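Local coordinates for fusolin (Unidentified entomopoxvirus, PDB 4OW5), which probably binds chitin through a lytic polysaccharide monooxygenase-like domain, enhances the virulence of the virus and crystallises in vivo into viral spindles, at residues Gln11-Val16 with Ser116-Val121; Phe136-Thr141 with Leu211-Gln216; Phe148-Ile153 with Leu170-Thr175; Pro179-Arg184 with Asn193-Thr198. All blocks are in the same frame, centred on the assembly; numbering follows the deposited sequence. Where two conformers were deposited one is given.

Contact 1: residues Gln11-Val16 with Ser116-Val121; sequences QRRCNV and SWTPTV. With EDO (1,2-ethanediol), chain F; EDO (1,2-ethanediol), chain D.
In the lytic polysaccharide monooxygenase-like domain, Arg-13 and Cys-14 of helix 10-17 face Thr-118 and Trp-117 on the loop that leads into strand 120-123, joining the helical insertion to one sheet of the beta sandwich. Arg-13 provides most of the helix side. Its first two torsions are extended (chi1 180°), carrying the chain straight off the helix, and a bend at chi3 then sets the guanidinium against Thr-118, the two side chains crossing at about a right angle. The methyl CG2 of Thr-118 lies over one guanidinium face, displaced toward its rim, 3.6 Å from Arg-13 NH1. A water links the same pair: it donates to Thr-118 O at 2.8 Å and accepts a weak bond from Arg-13 NE. The polar ends also have partners beyond the two segments. Thr-118 OG1 bonds to Asp-31, while Arg-13 NH1 and Thr-120 OG1 are hydrogen-bonded to Tyr-338 and Tyr-345 of the second subunit, so this arginine takes part in the dimer interface as well. Cys-14, disulfide-bonded to Cys-34, makes a second contact. With SG beside its backbone N (chi1 -66°), the sulfur meets the indole in a sulfur-aromatic contact at the ring edge, 88° off the normal and 5.3 Å from the centroid of the six-membered ring of Trp-117. The nearest ring atom to Cys-14 SG is Trp-117 CZ3, at 3.9 Å.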
# COMPACT_ATOMS: atom_id res chain seq x y z
N GLN A 11 18.97 -8.15 -6.39
CA GLN A 11 19.86 -9.30 -6.37
C GLN A 11 20.90 -9.19 -5.23
O GLN A 11 21.36 -10.21 -4.74
CB GLN A 11 20.54 -9.53 -7.71
CG GLN A 11 21.78 -8.71 -8.03
CD GLN A 11 21.57 -7.23 -8.12
OE1 GLN A 11 20.48 -6.74 -8.35
NE2 GLN A 11 22.63 -6.50 -8.03
N ARG A 12 21.30 -7.97 -4.90
CA ARG A 12 22.22 -7.73 -3.79
C ARG A 12 21.57 -8.12 -2.45
O ARG A 12 22.21 -8.76 -1.63
CB ARG A 12 22.66 -6.26 -3.75
CG ARG A 12 23.60 -5.91 -2.59
CD ARG A 12 24.82 -6.80 -2.51
NE ARG A 12 25.63 -6.47 -1.35
CZ ARG A 12 26.69 -7.17 -0.94
NH1 ARG A 12 27.10 -8.24 -1.62
NH2 ARG A 12 27.34 -6.81 0.16
N ARG A 13 20.31 -7.75 -2.25
CA ARG A 13 19.59 -8.17 -1.03
C ARG A 13 19.53 -9.70 -0.93
O ARG A 13 19.76 -10.26 0.15
CB ARG A 13 18.17 -7.59 -0.98
CG ARG A 13 17.38 -8.00 0.25
CD ARG A 13 15.98 -7.46 0.24
NE ARG A 13 15.94 -6.09 0.72
CZ ARG A 13 15.68 -5.70 1.97
NH1 ARG A 13 15.46 -6.60 2.92
NH2 ARG A 13 15.65 -4.41 2.27
N CYS A 14 19.22 -10.38 -2.04
CA CYS A 14 19.14 -11.84 -2.03
C CYS A 14 20.51 -12.44 -1.70
O CYS A 14 20.57 -13.36 -0.91
CB CYS A 14 18.60 -12.38 -3.35
SG CYS A 14 16.87 -11.93 -3.66
N ASN A 15 21.56 -11.92 -2.28
CA ASN A 15 22.93 -12.40 -2.01
C ASN A 15 23.28 -12.26 -0.53
O ASN A 15 23.62 -13.26 0.10
CB ASN A 15 23.96 -11.64 -2.86
CG ASN A 15 25.38 -12.16 -2.68
OD1 ASN A 15 25.73 -13.21 -3.16
ND2 ASN A 15 26.17 -11.50 -1.90
N VAL A 16 23.18 -11.03 0.01
CA VAL A 16 23.59 -10.80 1.38
C VAL A 16 22.76 -11.59 2.39
O VAL A 16 23.33 -12.06 3.33
CB VAL A 16 23.68 -9.32 1.80
CG1 VAL A 16 24.60 -8.54 0.88
CG2 VAL A 16 22.34 -8.66 1.94
N SER A 116 5.90 -10.47 -4.31
CA SER A 116 6.04 -9.59 -3.14
C SER A 116 7.51 -9.30 -2.79
O SER A 116 7.94 -9.55 -1.66
CB SER A 116 5.33 -10.22 -1.94
OG SER A 116 5.76 -11.56 -1.71
N TRP A 117 8.27 -8.72 -3.75
CA TRP A 117 9.68 -8.40 -3.53
C TRP A 117 9.81 -7.47 -2.34
O TRP A 117 8.99 -6.57 -2.22
CB TRP A 117 10.31 -7.77 -4.77
CG TRP A 117 10.52 -8.76 -5.88
CD1 TRP A 117 9.71 -8.97 -6.96
CD2 TRP A 117 11.56 -9.72 -5.97
NE1 TRP A 117 10.27 -9.92 -7.78
CE2 TRP A 117 11.35 -10.47 -7.14
CE3 TRP A 117 12.68 -10.01 -5.17
CZ2 TRP A 117 12.21 -11.48 -7.54
CZ3 TRP A 117 13.54 -11.02 -5.56
CH2 TRP A 117 13.31 -11.73 -6.73
N THR A 118 10.79 -7.70 -1.45
CA THR A 118 10.94 -6.90 -0.24
C THR A 118 11.52 -5.55 -0.63
O THR A 118 12.63 -5.50 -1.18
CB THR A 118 11.80 -7.58 0.81
OG1 THR A 118 11.22 -8.83 1.14
CG2 THR A 118 11.97 -6.72 2.10
N PRO A 119 10.82 -4.44 -0.31
CA PRO A 119 11.36 -3.13 -0.66
C PRO A 119 12.10 -2.45 0.44
O PRO A 119 11.91 -2.75 1.61
CB PRO A 119 10.09 -2.35 -0.97
CG PRO A 119 9.12 -2.85 0.12
CD PRO A 119 9.46 -4.32 0.27
N THR A 120 12.87 -1.45 0.07
CA THR A 120 13.41 -0.46 0.97
C THR A 120 12.21 0.42 1.33
O THR A 120 11.55 0.94 0.43
CB THR A 120 14.52 0.36 0.30
OG1 THR A 120 15.66 -0.48 0.11
CG2 THR A 120 14.86 1.64 1.11
N VAL A 121 11.95 0.62 2.62
CA VAL A 121 10.81 1.40 3.09
C VAL A 121 11.27 2.78 3.50
O VAL A 121 11.95 2.91 4.50
CB VAL A 121 10.12 0.69 4.27
CG1 VAL A 121 8.99 1.55 4.83
CG2 VAL A 121 9.62 -0.70 3.84
C1 EDO F . 25.50 -4.67 3.04
O1 EDO F . 26.76 -4.68 2.38
C2 EDO F . 24.35 -4.90 2.01
O2 EDO F . 24.75 -4.47 0.71
C1 EDO D . 27.60 -14.97 1.16
O1 EDO D . 27.85 -15.09 -0.22
C2 EDO D . 26.17 -15.43 1.47
O2 EDO D . 25.48 -14.42 2.19
O HOH W 1 14.91 -4.06 -0.61

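Contact 2: residues Phe136-Thr141 with Leu211-Gln216; sequences FEFCPT and LYVRWQ
Leu-211 opens the contact by laying its CD1 methyl against the far end of the Phe-136 ring, 3.8 Å from CZ. Two residues on, Val-213 points the same way and sits between two phenylalanines. Its two methyls divide the work: CG2 reaches CE1 of Phe-136 at 4.2 Å, and CG1 reaches CD2 of Phe-138 at the same distance. The Phe-136 and Val-213 side chains pass alongside one another, running opposite ways, and both rings are met obliquely. The alternation of inward residues is that of two beta strands packed through their side chains. Strands 131-140 and 209-217 belong to the two different sheets of the fibronectin type III-like sandwich, and the segment axes approach to 10.4 Å at an angle of 45°. Between the inward residues, Arg-214 points away from segment 136-141. Its NH2 bonds to Gln-216 OE1 at 2.9 Å, approaching from above the amide plane. Trp-215 then fills the end of the interface. Its CG is anti to the backbone N (chi1 177°), which places the indole against Phe-138 and Pro-140. There the ring meets that of Phe-138 obliquely, the planes 61° apart, with Trp-215 CE3 only 3.3 Å from Phe-138 CE1. Farther out, CH2 of the indole meets CB of Pro-140 at 4.1 Å. The indole NE1 is hydrogen-bonded to Ser-147 OG, and the side chain of His-144, a zinc or copper ligand in this protein though no metal is bound to this chain here, lies about 4 Å from that of Trp-215.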
# COMPACT_ATOMS: atom_id res chain seq x y z
N PHE A 136 21.49 8.20 -3.59
CA PHE A 136 21.89 6.93 -4.16
C PHE A 136 23.31 6.60 -3.80
O PHE A 136 24.17 7.49 -3.83
CB PHE A 136 21.77 6.93 -5.71
CG PHE A 136 20.39 6.68 -6.23
CD1 PHE A 136 19.97 5.40 -6.53
CD2 PHE A 136 19.51 7.74 -6.45
CE1 PHE A 136 18.70 5.17 -7.05
CE2 PHE A 136 18.23 7.50 -6.94
CZ PHE A 136 17.84 6.23 -7.26
N GLU A 137 23.57 5.34 -3.48
CA GLU A 137 24.93 4.82 -3.28
C GLU A 137 25.08 3.59 -4.15
O GLU A 137 24.28 2.64 -4.05
CB GLU A 137 25.23 4.51 -1.79
CG GLU A 137 26.70 4.23 -1.56
CD GLU A 137 27.08 3.70 -0.19
OE1 GLU A 137 26.53 2.66 0.21
OE2 GLU A 137 28.00 4.28 0.44
N PHE A 138 26.00 3.65 -5.09
CA PHE A 138 26.34 2.53 -5.95
C PHE A 138 27.76 2.08 -5.56
O PHE A 138 28.69 2.89 -5.50
CB PHE A 138 26.22 2.92 -7.42
CG PHE A 138 26.30 1.73 -8.33
CD1 PHE A 138 27.52 1.24 -8.77
CD2 PHE A 138 25.14 1.07 -8.74
CE1 PHE A 138 27.59 0.10 -9.56
CE2 PHE A 138 25.22 -0.03 -9.60
CZ PHE A 138 26.45 -0.52 -9.98
N CYS A 139 27.89 0.80 -5.27
CA CYS A 139 29.08 0.16 -4.75
C CYS A 139 29.88 -0.50 -5.87
O CYS A 139 29.50 -1.58 -6.34
CB CYS A 139 28.65 -0.86 -3.70
SG CYS A 139 30.01 -1.71 -2.85
N PRO A 140 31.02 0.10 -6.30
CA PRO A 140 31.82 -0.56 -7.35
C PRO A 140 32.78 -1.54 -6.70
O PRO A 140 33.59 -1.15 -5.87
CB PRO A 140 32.56 0.60 -8.00
CG PRO A 140 32.76 1.59 -6.86
CD PRO A 140 31.65 1.37 -5.87
N THR A 141 32.67 -2.83 -7.03
CA THR A 141 33.61 -3.81 -6.51
C THR A 141 34.91 -3.71 -7.34
O THR A 141 35.97 -4.12 -6.86
CB THR A 141 32.99 -5.19 -6.50
OG1 THR A 141 32.68 -5.59 -7.82
CG2 THR A 141 31.74 -5.25 -5.64
N LEU A 211 13.11 1.10 -8.99
CA LEU A 211 14.13 2.02 -9.50
C LEU A 211 15.07 1.15 -10.31
O LEU A 211 15.40 0.05 -9.86
CB LEU A 211 14.86 2.78 -8.38
CG LEU A 211 13.96 3.76 -7.61
CD1 LEU A 211 14.63 4.32 -6.41
CD2 LEU A 211 13.49 4.88 -8.49
N TYR A 212 15.35 1.54 -11.54
CA TYR A 212 16.24 0.81 -12.43
C TYR A 212 17.50 1.64 -12.67
O TYR A 212 17.40 2.80 -13.03
CB TYR A 212 15.55 0.50 -13.74
CG TYR A 212 16.18 -0.58 -14.58
CD1 TYR A 212 16.46 -1.84 -14.04
CD2 TYR A 212 16.51 -0.36 -15.91
CE1 TYR A 212 17.00 -2.85 -14.82
CE2 TYR A 212 17.00 -1.38 -16.71
CZ TYR A 212 17.28 -2.61 -16.16
OH TYR A 212 17.71 -3.61 -16.98
N VAL A 213 18.66 1.07 -12.37
CA VAL A 213 19.95 1.76 -12.48
C VAL A 213 20.82 1.05 -13.50
O VAL A 213 21.06 -0.17 -13.40
CB VAL A 213 20.68 1.84 -11.12
CG1 VAL A 213 22.05 2.52 -11.26
CG2 VAL A 213 19.85 2.58 -10.09
N ARG A 214 21.34 1.85 -14.43
CA ARG A 214 22.26 1.45 -15.46
C ARG A 214 23.60 2.13 -15.22
O ARG A 214 23.63 3.35 -15.14
CB ARG A 214 21.72 1.85 -16.82
CG ARG A 214 22.64 1.44 -17.96
CD ARG A 214 22.15 2.00 -19.25
NE ARG A 214 23.02 1.66 -20.37
CZ ARG A 214 23.14 2.37 -21.49
NH1 ARG A 214 22.44 3.49 -21.67
NH2 ARG A 214 23.95 1.96 -22.45
N TRP A 215 24.67 1.37 -15.09
CA TRP A 215 26.04 1.89 -14.94
C TRP A 215 26.76 1.47 -16.19
O TRP A 215 27.00 0.28 -16.40
CB TRP A 215 26.73 1.39 -13.67
CG TRP A 215 28.16 1.85 -13.55
CD1 TRP A 215 28.67 3.06 -13.93
CD2 TRP A 215 29.24 1.13 -12.97
NE1 TRP A 215 30.01 3.12 -13.64
CE2 TRP A 215 30.39 1.95 -13.05
CE3 TRP A 215 29.36 -0.13 -12.38
CZ2 TRP A 215 31.65 1.53 -12.59
CZ3 TRP A 215 30.61 -0.55 -11.92
CH2 TRP A 215 31.74 0.27 -12.04
N GLN A 216 26.98 2.41 -17.10
CA GLN A 216 27.52 2.12 -18.41
C GLN A 216 28.95 2.61 -18.55
O GLN A 216 29.22 3.78 -18.34
CB GLN A 216 26.64 2.79 -19.47
CG GLN A 216 27.10 2.60 -20.94
CD GLN A 216 27.16 1.16 -21.35
OE1 GLN A 216 26.15 0.43 -21.31
NE2 GLN A 216 28.31 0.70 -21.82

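Contact 3: residues Phe148-Ile153 with Leu170-Thr175; sequences FFEIYI and LINIFT. With EDO (1,2-ethanediol), chain B.
Backbone hydrogen bonds join Ile-151 and Ile-153 to the antiparallel segment 170-175. Ile-153 and Ile-171 form a regular hydrogen-bonded pair, each N-H reaching the partner's carbonyl oxygen. Near Ile-151 the ladder is irregular. Its carbonyl oxygen accepts two donors, Ile-173 N at 2.9 Å in a nearly straight bond (168°) and Phe-174 N in a longer, more bent one of 3.3 Å. This is a classic beta bulge, with Ile-173 and Phe-174 both opposite Ile-151. The extra residue sits on strand 170-176 of the mixed sheet of the sandwich, where 147-154 separates it from strand 209-217.

Polar side chains reinforce the irregular stretch. Phe-174 O accepts from Ile-151 N and, on the opposite face of its plane, from Asn-172 ND2 at 3.1 Å. The other end of that amide, OD1, receives Thr-175 OG1 at 2.8 Å, so both ends of the amide are held from within its own strand. A water donates to Glu-150 OE2 and to Thr-175 OG1, bridging the strands. Glu-150 OE1 is salt-bridged to Arg-214.

Contacts between side chains split by face. With CG beside its backbone N (chi1 -58°), Tyr-152 brings its ring against Asn-172, whose ND2 lies over one face near the rim, 3.6 Å from Tyr-152 CZ, the two planes 73° apart. Ile-151, Ile-153 and Phe-174 occupy the other face of the sheet, where Ile-151 CB meets Phe-174 CB at 4.0 Å. CG2 of Ile-153 also lies 3.7 Å from CG2 of the bulge residue Ile-173.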
# COMPACT_ATOMS: atom_id res chain seq x y z
N PHE A 148 29.14 6.40 -16.99
CA PHE A 148 27.99 7.24 -16.69
C PHE A 148 26.85 6.38 -16.16
O PHE A 148 26.86 5.15 -16.31
CB PHE A 148 27.53 8.04 -17.93
CG PHE A 148 26.89 7.25 -19.05
CD1 PHE A 148 27.66 6.74 -20.08
CD2 PHE A 148 25.51 7.07 -19.10
CE1 PHE A 148 27.06 6.06 -21.14
CE2 PHE A 148 24.93 6.34 -20.13
CZ PHE A 148 25.70 5.91 -21.19
N PHE A 149 25.88 7.03 -15.56
CA PHE A 149 24.71 6.35 -15.01
C PHE A 149 23.45 6.85 -15.61
O PHE A 149 23.36 7.99 -16.05
CB PHE A 149 24.61 6.58 -13.49
CG PHE A 149 25.59 5.80 -12.66
CD1 PHE A 149 26.90 6.23 -12.52
CD2 PHE A 149 25.18 4.67 -11.97
CE1 PHE A 149 27.80 5.51 -11.75
CE2 PHE A 149 26.08 3.96 -11.19
CZ PHE A 149 27.39 4.35 -11.13
N GLU A 150 22.45 5.98 -15.60
CA GLU A 150 21.07 6.33 -15.92
C GLU A 150 20.23 5.73 -14.85
O GLU A 150 20.50 4.60 -14.45
CB GLU A 150 20.63 5.86 -17.29
CG GLU A 150 21.41 6.49 -18.40
CD GLU A 150 20.96 6.08 -19.78
OE1 GLU A 150 20.59 4.90 -19.95
OE2 GLU A 150 21.01 6.92 -20.71
N ILE A 151 19.27 6.48 -14.32
CA ILE A 151 18.36 5.99 -13.29
C ILE A 151 16.97 6.20 -13.81
O ILE A 151 16.65 7.27 -14.35
CB ILE A 151 18.59 6.66 -11.91
CG1 ILE A 151 20.08 6.57 -11.49
CG2 ILE A 151 17.65 6.07 -10.84
CD1 ILE A 151 20.39 7.29 -10.15
N TYR A 152 16.14 5.16 -13.66
CA TYR A 152 14.76 5.13 -14.07
C TYR A 152 13.85 4.77 -12.93
O TYR A 152 14.26 4.06 -12.02
CB TYR A 152 14.53 4.10 -15.18
CG TYR A 152 15.36 4.34 -16.42
CD1 TYR A 152 14.81 4.97 -17.53
CD2 TYR A 152 16.67 3.89 -16.51
CE1 TYR A 152 15.55 5.17 -18.68
CE2 TYR A 152 17.42 4.08 -17.66
CZ TYR A 152 16.87 4.76 -18.74
OH TYR A 152 17.57 4.97 -19.89
N ILE A 153 12.59 5.21 -13.01
CA ILE A 153 11.54 4.88 -12.05
C ILE A 153 10.36 4.29 -12.83
O ILE A 153 10.03 4.78 -13.93
CB ILE A 153 11.09 6.07 -11.15
CG1 ILE A 153 10.08 5.57 -10.09
CG2 ILE A 153 10.45 7.21 -11.98
CD1 ILE A 153 9.78 6.56 -9.03
N LEU A 170 9.28 2.35 -17.75
CA LEU A 170 10.35 3.10 -17.10
C LEU A 170 10.45 4.55 -17.60
O LEU A 170 10.43 4.79 -18.79
CB LEU A 170 11.70 2.38 -17.35
CG LEU A 170 11.90 1.09 -16.58
CD1 LEU A 170 13.17 0.40 -17.03
CD2 LEU A 170 11.81 1.31 -15.08
N ILE A 171 10.62 5.49 -16.67
CA ILE A 171 10.80 6.92 -16.90
C ILE A 171 12.19 7.31 -16.45
O ILE A 171 12.51 7.10 -15.27
CB ILE A 171 9.74 7.75 -16.10
CG1 ILE A 171 8.28 7.40 -16.52
CG2 ILE A 171 10.01 9.26 -16.27
CD1 ILE A 171 7.29 7.77 -15.47
N ASN A 172 12.99 7.93 -17.33
CA ASN A 172 14.33 8.38 -16.95
C ASN A 172 14.24 9.59 -16.00
O ASN A 172 13.56 10.56 -16.31
CB ASN A 172 15.15 8.73 -18.18
CG ASN A 172 16.57 9.04 -17.81
OD1 ASN A 172 16.94 10.19 -17.64
ND2 ASN A 172 17.32 8.03 -17.39
N ILE A 173 14.89 9.50 -14.86
CA ILE A 173 14.93 10.59 -13.87
C ILE A 173 16.36 11.08 -13.61
O ILE A 173 16.52 12.07 -12.92
CB ILE A 173 14.23 10.24 -12.54
CG1 ILE A 173 14.91 9.07 -11.82
CG2 ILE A 173 12.73 10.00 -12.79
CD1 ILE A 173 14.31 8.73 -10.45
N PHE A 174 17.37 10.44 -14.22
CA PHE A 174 18.76 10.86 -14.10
C PHE A 174 19.60 10.27 -15.23
O PHE A 174 19.53 9.08 -15.51
CB PHE A 174 19.38 10.46 -12.74
CG PHE A 174 20.81 10.92 -12.55
CD1 PHE A 174 21.87 10.18 -13.06
CD2 PHE A 174 21.11 12.03 -11.76
CE1 PHE A 174 23.19 10.57 -12.85
CE2 PHE A 174 22.43 12.42 -11.53
CZ PHE A 174 23.47 11.71 -12.11
N THR A 175 20.45 11.10 -15.84
CA THR A 175 21.40 10.67 -16.85
C THR A 175 22.65 11.50 -16.73
O THR A 175 22.55 12.70 -16.87
CB THR A 175 20.84 10.80 -18.27
OG1 THR A 175 19.62 10.11 -18.38
CG2 THR A 175 21.82 10.32 -19.32
C1 EDO B . 16.56 13.36 -17.01
O1 EDO B . 15.43 12.77 -17.63
C2 EDO B . 17.78 13.30 -17.94
O2 EDO B . 17.38 13.39 -19.30
O HOH W 2 18.68 8.95 -20.83

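Contact 4: residues Pro179-Arg184 with Asn193-Thr198; sequences PLVQRR and NLVYRT
Val-181 and Val-195 are paired antiparallel by two nearly straight backbone hydrogen bonds of 2.9 Å, Val-181 N to Val-195 O and Val-195 N to Val-181 O, and Arg-183 N continues the ladder to Asn-193 O. On the side of Leu-180, the branched end of that side chain covers Tyr-196. Leu-180 CD2 makes a CH-pi contact 3.8 Å from the centroid of the Tyr-196 ring and 17° off its normal, while the hydroxyl of Tyr-196 bonds to Glu-145. CD2 of Leu-180 also touches CB of Leu-194 at 3.9 Å. The two strands form a beta hairpin at the edge of the four-stranded sheet, with 180-182 outermost and 194-203 running on beside 131-140.

Arg-197, bent at chi3 (-55°), curls back over the outer strand, and its NH1 donates to Gln-182 O at 3.0 Å, with the oxygen tilted from the guanidinium plane. Val-181 has two conformers; in one of them its CG2 lies over a face of the Arg-197 guanidinium, a contact that is therefore uncertain. The guanidinium of Arg-184 stacks on the opposite face, planes 26° apart and centres 3.8 Å distant, bringing two like charges together. Glu-135 probably offsets them, being salt-bridged to Arg-184 and in a long, weak ion pair with Arg-197. Arg-184 also gives NH2 to Met-359 O of the second subunit. A water accepts from both Arg-184 N and Arg-197 NH1, and another spans Pro-179 O and Arg-197 N.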
# COMPACT_ATOMS: atom_id res chain seq x y z
N PRO A 179 30.84 11.32 -10.09
CA PRO A 179 32.25 11.09 -9.74
C PRO A 179 32.36 10.13 -8.54
O PRO A 179 31.46 10.05 -7.71
CB PRO A 179 32.76 12.49 -9.39
CG PRO A 179 31.56 13.15 -8.78
CD PRO A 179 30.39 12.65 -9.62
N LEU A 180 33.45 9.37 -8.51
CA LEU A 180 33.77 8.51 -7.37
C LEU A 180 34.10 9.37 -6.14
O LEU A 180 34.82 10.37 -6.25
CB LEU A 180 34.99 7.66 -7.73
CG LEU A 180 34.71 6.52 -8.62
CD1 LEU A 180 35.94 6.14 -9.42
CD2 LEU A 180 34.19 5.36 -7.82
N VAL A 181 33.59 8.99 -4.97
CA VAL A 181 33.84 9.72 -3.71
C VAL A 181 34.19 8.74 -2.66
O VAL A 181 33.82 7.57 -2.77
CB VAL A 181 32.65 10.59 -3.24
CG1 VAL A 181 32.58 11.90 -4.02
CG2 VAL A 181 31.31 9.83 -3.29
N GLN A 182 34.88 9.20 -1.59
CA GLN A 182 35.20 8.33 -0.48
C GLN A 182 33.92 7.92 0.20
O GLN A 182 33.03 8.76 0.42
CB GLN A 182 36.15 8.97 0.56
CG GLN A 182 36.72 7.96 1.56
CD GLN A 182 37.42 8.63 2.72
OE1 GLN A 182 38.40 9.35 2.55
NE2 GLN A 182 36.93 8.43 3.94
N ARG A 183 33.82 6.63 0.54
CA ARG A 183 32.66 6.11 1.24
C ARG A 183 32.60 6.74 2.64
O ARG A 183 33.64 7.01 3.26
CB ARG A 183 32.73 4.56 1.36
CG ARG A 183 33.64 4.08 2.49
CD ARG A 183 33.83 2.56 2.56
NE ARG A 183 32.86 1.88 3.42
CZ ARG A 183 32.82 1.92 4.75
NH1 ARG A 183 33.71 2.64 5.43
NH2 ARG A 183 31.88 1.26 5.42
N ARG A 184 31.41 6.96 3.13
CA ARG A 184 31.27 7.51 4.46
C ARG A 184 31.41 6.40 5.49
O ARG A 184 31.19 5.24 5.16
CB ARG A 184 29.92 8.17 4.62
CG ARG A 184 29.71 9.43 3.81
CD ARG A 184 28.63 10.25 4.48
NE ARG A 184 28.16 11.34 3.63
CZ ARG A 184 27.28 11.22 2.65
NH1 ARG A 184 26.76 10.02 2.35
NH2 ARG A 184 26.93 12.27 1.93
N ASN A 193 36.61 1.29 -0.89
CA ASN A 193 36.73 2.56 -0.15
C ASN A 193 36.11 3.73 -0.93
O ASN A 193 35.86 4.79 -0.35
CB ASN A 193 38.20 2.89 0.13
CG ASN A 193 38.91 3.60 -1.01
OD1 ASN A 193 39.15 3.03 -2.09
ND2 ASN A 193 39.26 4.86 -0.83
N LEU A 194 35.84 3.54 -2.24
CA LEU A 194 35.19 4.53 -3.10
C LEU A 194 33.79 4.03 -3.47
O LEU A 194 33.58 2.83 -3.67
CB LEU A 194 36.00 4.79 -4.37
CG LEU A 194 37.39 5.42 -4.20
CD1 LEU A 194 38.08 5.53 -5.53
CD2 LEU A 194 37.30 6.77 -3.56
N VAL A 195 32.83 4.94 -3.55
CA VAL A 195 31.46 4.67 -3.97
C VAL A 195 31.06 5.75 -4.97
O VAL A 195 31.71 6.79 -5.06
CB VAL A 195 30.47 4.64 -2.77
CG1 VAL A 195 30.71 3.43 -1.87
CG2 VAL A 195 30.53 5.94 -1.96
N TYR A 196 29.97 5.51 -5.68
CA TYR A 196 29.31 6.50 -6.50
C TYR A 196 28.11 6.96 -5.70
O TYR A 196 27.32 6.11 -5.30
CB TYR A 196 28.86 5.96 -7.84
CG TYR A 196 29.98 5.59 -8.78
CD1 TYR A 196 30.56 6.55 -9.59
CD2 TYR A 196 30.33 4.27 -8.98
CE1 TYR A 196 31.56 6.21 -10.49
CE2 TYR A 196 31.34 3.92 -9.86
CZ TYR A 196 31.98 4.90 -10.60
OH TYR A 196 32.96 4.54 -11.48
N ARG A 197 28.00 8.26 -5.42
CA ARG A 197 26.85 8.83 -4.70
C ARG A 197 26.28 10.02 -5.40
O ARG A 197 27.02 10.88 -5.82
CB ARG A 197 27.20 9.29 -3.30
CG ARG A 197 27.48 8.24 -2.30
CD ARG A 197 27.43 8.83 -0.90
NE ARG A 197 28.31 9.98 -0.68
CZ ARG A 197 29.54 9.96 -0.15
NH1 ARG A 197 30.08 8.81 0.24
NH2 ARG A 197 30.23 11.08 0.01
N THR A 198 24.95 10.13 -5.43
CA THR A 198 24.26 11.27 -6.01
C THR A 198 22.86 11.38 -5.39
O THR A 198 22.28 10.37 -5.06
CB THR A 198 24.17 11.13 -7.56
OG1 THR A 198 23.84 12.38 -8.13
CG2 THR A 198 23.18 10.07 -8.03
O HOH W 3 29.47 10.52 -6.12
O HOH W 4 28.87 6.42 1.56

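Overall arrangement
From the N terminus, contact 1 comes first: helix 10-17 meets the approach to strand 120-123, closing a loop of 99 residues that holds the helices of the insertion. Contact 2 opens after it and spans 69 residues, joining the two sheets of the sandwich. Contacts 3 and 4 are nested in that loop, one after the other, and none of the four cross. Contact 3 lies in the mixed sheet and contact 4 at the edge of the four-stranded one. Both adjoin contact 2: segment 148-153 is hydrogen-bonded to 211-216, and 193-198 to 136-141. Phe-149 and Tyr-196 bring contacts 3 and 4 together in the interior, while contact 1 touches none of the others.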